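Side-chain contacts in protein similar to metal-dependent hydrolase (Staphylococcus aureus subsp. aureus Mu50, PDB 3ESH), which is probably a metal-dependent hydrolase of the metallo-beta-lactamase superfamily: residues K200-G205 with P238-Q243; L52-Q57 with Y94-K99; V27-W32 with E40-N45. All coordinates share one frame; numbering follows the deposited sequence.

In the fold
Read from the N terminus, the three contacts come one after another, and none encloses or crosses another. Contact 3 closes first: the short helix 29-32 folds back on N42 and the start of strand 43-47, which pairs with strand 15-19 in a small two-stranded sheet. The chain then passes directly into strand 51-54 of the first mixed sheet, where contact 2 ties that strand to the loop behind helix 87-92; its centre lies about 37 Å from that of contact 3, beyond the chain's centre. Contact 1 closes last, on the second mixed sheet, joining strand 199-203 to the C-terminal end of helix 226-242, with its centre about 24 Å from that of contact 2.

Contact 1 of 3, residues K200-G205 with P238-Q243; sequences KAVHMG and PYFIQQ
V202 and F240 form the heart of this contact, where a strand side chain meets an aromatic ring projecting from a helix. The valine CG2 lies over one face of the phenyl group, 3.8 Å from F240 CZ and 24° off the ring normal when measured to the centroid, a CH-pi contact shifted toward the rim. With chi1 at 65°, V202 turns both methyls to the phenylalanine: CG2 takes the CZ end, while CG1 reaches 4.1 Å from F240 CG at the other. The selenomethionine M204 adds a Met-aromatic contact, its SE 4.0 Å from F240 CD2; the selenium approaches obliquely, nearest CD2 and CE2.

A second contact joins K200 to Q243, the residue at which the chain leaves the helix. No hydrogen bond links them; K200 CD rests 3.8 Å from Q243 O, and the lysine's aliphatic part runs obliquely across the glutamine. The ammonium end is engaged by E195 in a salt bridge. The Q243 amide is anchored on its own side, NE2 donating to Q242 OE1 (2.6 Å, 165° at the hydrogen) with the acceptor in the amide plane. Q243 CG also lies over one face of the Y239 ring, and the Q243 N bond to Y239 O continues the helical pattern to this point.

Farther out, Y245 and F247 close around the F240 ring and V202, T193 of strand 190-196 touches both, and M236 and I237 of the same helix pack on M204. Helix 226-242 thus leans on one face of the second mixed sheet, where strand 199-203 runs between antiparallel 190-196 and parallel 246-248, consistent with one half of the alpha-beta/beta-alpha sandwich of the metallo-beta-lactamase superfamily.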
# COMPACT_ATOMS: atom_id res chain seq x y z
N LYS A 200 18.74 -3.32 31.03
CA LYS A 200 18.18 -2.85 29.78
C LYS A 200 17.95 -1.34 29.80
O LYS A 200 17.52 -0.78 30.80
CB LYS A 200 16.88 -3.59 29.51
CG LYS A 200 17.03 -5.11 29.59
CD LYS A 200 15.68 -5.80 29.55
CE LYS A 200 15.81 -7.31 29.72
NZ LYS A 200 16.63 -7.91 28.63
N ALA A 201 18.25 -0.69 28.68
CA ALA A 201 18.05 0.74 28.54
C ALA A 201 17.53 0.99 27.15
O ALA A 201 17.78 0.21 26.22
CB ALA A 201 19.35 1.47 28.75
N VAL A 202 16.78 2.08 26.99
CA VAL A 202 16.25 2.43 25.69
C VAL A 202 16.11 3.93 25.51
O VAL A 202 15.82 4.66 26.45
CB VAL A 202 14.87 1.77 25.46
CG1 VAL A 202 13.85 2.33 26.44
CG2 VAL A 202 14.42 1.99 24.02
N HIS A 203 16.35 4.38 24.28
CA HIS A 203 16.22 5.78 23.94
C HIS A 203 15.24 5.79 22.78
O HIS A 203 15.57 5.35 21.68
CB HIS A 203 17.55 6.38 23.49
CG HIS A 203 17.42 7.78 22.97
ND1 HIS A 203 16.84 8.79 23.70
CD2 HIS A 203 17.76 8.32 21.78
CE1 HIS A 203 16.82 9.89 22.98
NE2 HIS A 203 17.37 9.63 21.81
N MSE A 204 14.03 6.28 23.03
CA MSE A 204 13.01 6.33 22.00
C MSE A 204 13.02 7.60 21.14
O MSE A 204 12.03 7.92 20.48
CB MSE A 204 11.64 6.09 22.64
CG MSE A 204 11.42 4.62 22.88
SE MSE A 204 9.92 4.26 23.94
CE MSE A 204 8.57 4.84 22.74
N GLY A 205 14.15 8.30 21.13
CA GLY A 205 14.25 9.51 20.33
C GLY A 205 13.06 10.45 20.47
O GLY A 205 12.47 10.57 21.53
N PRO A 238 4.74 0.35 27.50
CA PRO A 238 4.29 -0.64 28.49
C PRO A 238 5.24 -1.85 28.56
O PRO A 238 5.49 -2.40 29.63
CB PRO A 238 2.90 -1.02 27.99
CG PRO A 238 2.41 0.24 27.34
CD PRO A 238 3.64 0.69 26.58
N TYR A 239 5.76 -2.25 27.41
CA TYR A 239 6.68 -3.38 27.33
C TYR A 239 8.01 -3.06 28.01
O TYR A 239 8.49 -3.83 28.84
CB TYR A 239 6.95 -3.75 25.87
CG TYR A 239 8.02 -4.80 25.70
CD1 TYR A 239 7.77 -6.14 26.02
CD2 TYR A 239 9.30 -4.45 25.28
CE1 TYR A 239 8.77 -7.10 25.93
CE2 TYR A 239 10.31 -5.40 25.20
CZ TYR A 239 10.04 -6.72 25.52
OH TYR A 239 11.05 -7.66 25.45
N PHE A 240 8.61 -1.93 27.66
CA PHE A 240 9.87 -1.53 28.25
C PHE A 240 9.75 -1.35 29.76
O PHE A 240 10.71 -1.60 30.50
CB PHE A 240 10.36 -0.23 27.61
CG PHE A 240 10.82 -0.39 26.19
CD1 PHE A 240 11.67 -1.44 25.83
CD2 PHE A 240 10.42 0.52 25.21
CE1 PHE A 240 12.11 -1.59 24.52
CE2 PHE A 240 10.86 0.38 23.89
CZ PHE A 240 11.70 -0.67 23.55
N ILE A 241 8.58 -0.92 30.22
CA ILE A 241 8.36 -0.74 31.65
C ILE A 241 8.25 -2.11 32.31
O ILE A 241 8.87 -2.37 33.33
CB ILE A 241 7.09 0.09 31.92
CG1 ILE A 241 7.34 1.56 31.57
CG2 ILE A 241 6.68 -0.02 33.39
CD1 ILE A 241 6.14 2.47 31.77
N GLN A 242 7.47 -2.99 31.70
CA GLN A 242 7.28 -4.34 32.23
C GLN A 242 8.64 -5.04 32.34
O GLN A 242 8.86 -5.84 33.24
CB GLN A 242 6.34 -5.12 31.31
CG GLN A 242 5.86 -6.47 31.84
CD GLN A 242 6.94 -7.53 31.85
OE1 GLN A 242 7.62 -7.76 30.85
NE2 GLN A 242 7.10 -8.20 32.99
N GLN A 243 9.55 -4.72 31.42
CA GLN A 243 10.88 -5.31 31.38
C GLN A 243 11.89 -4.54 32.22
O GLN A 243 13.09 -4.85 32.20
CB GLN A 243 11.37 -5.41 29.94
CG GLN A 243 10.59 -6.40 29.11
CD GLN A 243 10.93 -7.83 29.47
OE1 GLN A 243 12.04 -8.28 29.21
NE2 GLN A 243 9.98 -8.53 30.08

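Contact 2 of 3, residues L52-Q57 with Y94-K99; sequences LIQTAQ and YNLTPK
L52 and Y94 mark the closest approach of the two backbones, their CA atoms 9.8 Å apart, so side chains alone bridge the gap between a strand of the first sheet and the loop leading from helix 87-92 to strand 103-105. L52 and Q54 lie on strand 51-54 and, by its alternation, point the same way. Opposite them, helix 87-92 has ended in a Schellman motif whose C-prime residue, N95, takes positive phi (61°); the chain on either side of it presents Y94 and L96.

The L52 CD2 methyl serves both partners. It lies over one face of the Y94 ring, 4.1 Å from CD1, as the two side chains slide past each other in opposite directions, and it meets L96 CD1 tip to tip at 4.0 Å. With chi1 173°, L52 CG stands anti to the backbone N, which sends CD2 out toward Y94 and L96. Q54 comes at L96 from the opposite direction, and its NE2 is only 3.3 Å from L96 CD1.

No hydrogen bond crosses the contact. The Q54 amide can lie against leucine while its NE2 keeps a hydrogen bond to N59 OD1 on the neighbouring strand, and the cohesion across the contact is chiefly apolar.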
# COMPACT_ATOMS: atom_id res chain seq x y z
N LEU A 52 26.55 9.19 25.06
CA LEU A 52 27.80 8.45 24.90
C LEU A 52 27.65 7.04 25.43
O LEU A 52 27.30 6.83 26.59
CB LEU A 52 28.94 9.15 25.65
CG LEU A 52 30.27 8.39 25.70
CD1 LEU A 52 30.76 8.11 24.29
CD2 LEU A 52 31.31 9.21 26.47
N ILE A 53 27.91 6.06 24.57
CA ILE A 53 27.81 4.65 24.95
C ILE A 53 29.17 3.99 24.81
O ILE A 53 29.73 3.98 23.71
CB ILE A 53 26.86 3.86 24.04
CG1 ILE A 53 25.46 4.49 24.05
CG2 ILE A 53 26.83 2.41 24.49
CD1 ILE A 53 24.47 3.74 23.18
N GLN A 54 29.69 3.43 25.90
CA GLN A 54 30.99 2.76 25.85
C GLN A 54 30.90 1.29 26.23
O GLN A 54 30.52 0.96 27.34
CB GLN A 54 31.99 3.46 26.78
CG GLN A 54 32.44 4.82 26.30
CD GLN A 54 33.38 5.52 27.25
OE1 GLN A 54 32.98 5.99 28.31
NE2 GLN A 54 34.65 5.59 26.87
N THR A 55 31.23 0.42 25.29
CA THR A 55 31.23 -1.01 25.56
C THR A 55 32.69 -1.34 25.80
O THR A 55 33.55 -0.47 25.67
CB THR A 55 30.72 -1.82 24.36
OG1 THR A 55 31.66 -1.72 23.28
CG2 THR A 55 29.37 -1.29 23.89
N ALA A 56 32.99 -2.58 26.15
CA ALA A 56 34.38 -2.96 26.38
C ALA A 56 35.25 -2.61 25.17
O ALA A 56 36.38 -2.13 25.32
CB ALA A 56 34.47 -4.46 26.67
N GLN A 57 34.72 -2.83 23.98
CA GLN A 57 35.47 -2.57 22.77
C GLN A 57 35.18 -1.26 22.03
O GLN A 57 36.10 -0.56 21.61
CB GLN A 57 35.27 -3.74 21.81
CG GLN A 57 35.74 -5.09 22.36
CD GLN A 57 35.35 -6.26 21.47
OE1 GLN A 57 35.90 -7.36 21.58
NE2 GLN A 57 34.38 -6.03 20.58
N TYR A 94 36.00 12.14 29.75
CA TYR A 94 36.01 10.68 29.75
C TYR A 94 37.25 10.15 29.06
O TYR A 94 37.31 8.97 28.70
CB TYR A 94 34.76 10.11 29.08
CG TYR A 94 33.47 10.59 29.71
CD1 TYR A 94 32.84 11.75 29.26
CD2 TYR A 94 32.93 9.93 30.80
CE1 TYR A 94 31.71 12.25 29.89
CE2 TYR A 94 31.80 10.41 31.45
CZ TYR A 94 31.19 11.57 30.99
OH TYR A 94 30.10 12.08 31.66
N ASN A 95 38.24 11.01 28.87
CA ASN A 95 39.49 10.63 28.22
C ASN A 95 39.26 10.16 26.79
O ASN A 95 39.83 9.16 26.36
CB ASN A 95 40.19 9.54 29.04
CG ASN A 95 41.23 10.10 29.99
OD1 ASN A 95 42.30 10.55 29.56
ND2 ASN A 95 40.91 10.11 31.29
N LEU A 96 38.42 10.90 26.08
CA LEU A 96 38.09 10.59 24.69
C LEU A 96 38.21 11.84 23.82
O LEU A 96 38.08 12.97 24.30
CB LEU A 96 36.67 10.03 24.59
CG LEU A 96 36.40 8.69 25.27
CD1 LEU A 96 34.93 8.35 25.14
CD2 LEU A 96 37.25 7.60 24.63
N THR A 97 38.46 11.61 22.54
CA THR A 97 38.59 12.67 21.55
C THR A 97 37.66 12.36 20.38
O THR A 97 37.39 11.19 20.12
CB THR A 97 40.04 12.73 21.00
OG1 THR A 97 40.86 13.44 21.93
CG2 THR A 97 40.10 13.41 19.64
N PRO A 98 37.16 13.39 19.70
CA PRO A 98 36.26 13.22 18.55
C PRO A 98 37.04 12.47 17.47
O PRO A 98 37.19 12.96 16.34
CB PRO A 98 35.96 14.66 18.13
CG PRO A 98 36.01 15.40 19.43
CD PRO A 98 37.23 14.81 20.09
N LYS A 99 37.53 11.30 17.83
CA LYS A 99 38.34 10.51 16.91
C LYS A 99 38.42 9.08 17.46
O LYS A 99 38.81 8.15 16.77
CB LYS A 99 39.73 11.15 16.83
CG LYS A 99 40.62 10.62 15.72
CD LYS A 99 41.82 11.52 15.50
CE LYS A 99 41.41 12.90 15.00
NZ LYS A 99 42.59 13.74 14.65

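Contact 3 of 3, residues V27-W32 with E40-N45; sequences VPKPLW and ERNQIN
W32 and I44 supply the apolar part of this contact. The far rim of the indole, at CZ3, comes within 3.6 Å of I44 CG2, and the two side chains meet obliquely. A chi1 of 68° sets the W32 ring between its own backbone N and carbonyl carbon. One face of the ring is covered by the stem of K29, whose CG lies 3.2 Å above the indole plane toward its rim; F24 meets the same tryptophan with its ring turned by only about 15°.

The polar part centres on N42. Its amide end reaches the indole edge near the ring plane, the two planes 45° apart, and also approaches the extended K29 chain, which slides past it in the opposite direction. Because the amide is probably flipped in the model, which of its atoms faces K29 NZ remains doubtful.

Backbone bonds fix both partners. W32 N bonds to the carbonyl O of P28, which occupies the N-cap position of helix 29-32, while I44 pairs with M18 of strand 15-19, and N42 with G20 just beyond its end. K29 N donates to D19 OD1 of a neighbouring subunit, and K29 and N42 also pack against N42 and K29 of that subunit. What results is a short helix in the connection between the two strands of an antiparallel pair, packed by its tryptophan and lysine against the second strand and the residue before it, at a subunit interface.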
# COMPACT_ATOMS: atom_id res chain seq x y z
N VAL A 27 -2.38 18.53 23.10
CA VAL A 27 -2.49 18.77 24.53
C VAL A 27 -2.61 20.27 24.82
O VAL A 27 -1.70 21.04 24.50
CB VAL A 27 -1.27 18.20 25.29
CG1 VAL A 27 -1.40 18.49 26.78
CG2 VAL A 27 -1.17 16.71 25.07
N PRO A 28 -3.73 20.69 25.42
CA PRO A 28 -3.95 22.10 25.75
C PRO A 28 -2.80 22.60 26.63
O PRO A 28 -2.27 21.83 27.43
CB PRO A 28 -5.27 22.09 26.50
CG PRO A 28 -5.95 20.83 26.00
CD PRO A 28 -4.81 19.86 25.95
N LYS A 29 -2.44 23.87 26.51
CA LYS A 29 -1.35 24.43 27.33
C LYS A 29 -1.53 24.28 28.84
O LYS A 29 -0.57 23.96 29.55
CB LYS A 29 -1.12 25.91 26.99
CG LYS A 29 0.13 26.46 27.65
CD LYS A 29 0.41 27.87 27.23
CE LYS A 29 1.59 28.45 27.98
NZ LYS A 29 1.82 29.87 27.58
N PRO A 30 -2.75 24.54 29.35
CA PRO A 30 -3.03 24.42 30.79
C PRO A 30 -2.53 23.09 31.34
O PRO A 30 -2.05 23.02 32.46
CB PRO A 30 -4.54 24.55 30.85
CG PRO A 30 -4.81 25.54 29.78
CD PRO A 30 -3.92 25.07 28.64
N LEU A 31 -2.66 22.03 30.54
CA LEU A 31 -2.20 20.71 30.94
C LEU A 31 -0.70 20.49 30.75
O LEU A 31 -0.03 20.04 31.68
CB LEU A 31 -2.96 19.61 30.19
CG LEU A 31 -4.47 19.56 30.38
CD1 LEU A 31 -5.03 18.36 29.60
CD2 LEU A 31 -4.80 19.44 31.86
N TRP A 32 -0.16 20.80 29.57
CA TRP A 32 1.27 20.58 29.39
C TRP A 32 2.16 21.58 30.13
O TRP A 32 3.27 21.23 30.52
CB TRP A 32 1.70 20.50 27.89
CG TRP A 32 1.59 21.75 27.07
CD1 TRP A 32 0.58 22.09 26.22
CD2 TRP A 32 2.53 22.84 27.03
NE1 TRP A 32 0.81 23.32 25.67
CE2 TRP A 32 1.99 23.81 26.15
CE3 TRP A 32 3.75 23.10 27.66
CZ2 TRP A 32 2.65 25.03 25.88
CZ3 TRP A 32 4.40 24.31 27.39
CH2 TRP A 32 3.85 25.25 26.51
N GLU A 40 7.91 33.32 28.55
CA GLU A 40 7.01 34.37 28.07
C GLU A 40 6.72 34.22 26.58
O GLU A 40 5.75 34.77 26.07
CB GLU A 40 7.65 35.73 28.36
CG GLU A 40 7.05 36.94 27.64
CD GLU A 40 5.72 37.40 28.23
OE1 GLU A 40 4.75 36.59 28.22
OE2 GLU A 40 5.65 38.57 28.70
N ARG A 41 7.56 33.47 25.88
CA ARG A 41 7.37 33.28 24.45
C ARG A 41 6.83 31.91 24.08
O ARG A 41 6.92 31.51 22.92
CB ARG A 41 8.68 33.51 23.72
CG ARG A 41 9.34 34.83 24.03
CD ARG A 41 10.51 35.03 23.09
NE ARG A 41 11.37 36.14 23.48
CZ ARG A 41 12.19 36.13 24.52
NH1 ARG A 41 12.27 35.04 25.30
NH2 ARG A 41 12.95 37.19 24.78
N ASN A 42 6.28 31.20 25.06
CA ASN A 42 5.70 29.87 24.84
C ASN A 42 6.74 28.83 24.45
O ASN A 42 6.40 27.74 23.99
CB ASN A 42 4.63 29.93 23.74
CG ASN A 42 3.57 28.85 23.90
OD1 ASN A 42 2.98 28.39 22.93
ND2 ASN A 42 3.32 28.46 25.15
N GLN A 43 8.01 29.17 24.64
CA GLN A 43 9.09 28.26 24.30
C GLN A 43 9.50 27.45 25.51
O GLN A 43 9.56 27.99 26.61
CB GLN A 43 10.33 29.04 23.83
CG GLN A 43 10.07 30.18 22.86
CD GLN A 43 11.34 30.95 22.52
OE1 GLN A 43 11.95 31.57 23.39
NE2 GLN A 43 11.75 30.90 21.26
N ILE A 44 9.77 26.16 25.32
CA ILE A 44 10.23 25.32 26.42
C ILE A 44 11.68 24.98 26.10
O ILE A 44 12.05 24.92 24.92
CB ILE A 44 9.42 24.01 26.58
CG1 ILE A 44 9.69 23.07 25.40
CG2 ILE A 44 7.93 24.35 26.72
CD1 ILE A 44 9.13 21.67 25.58
N ASN A 45 12.50 24.78 27.12
CA ASN A 45 13.91 24.50 26.93
C ASN A 45 14.21 23.04 26.65
O ASN A 45 13.89 22.17 27.46
CB ASN A 45 14.71 24.95 28.14
CG ASN A 45 16.19 24.96 27.87
OD1 ASN A 45 16.66 25.69 27.00
ND2 ASN A 45 16.94 24.13 28.60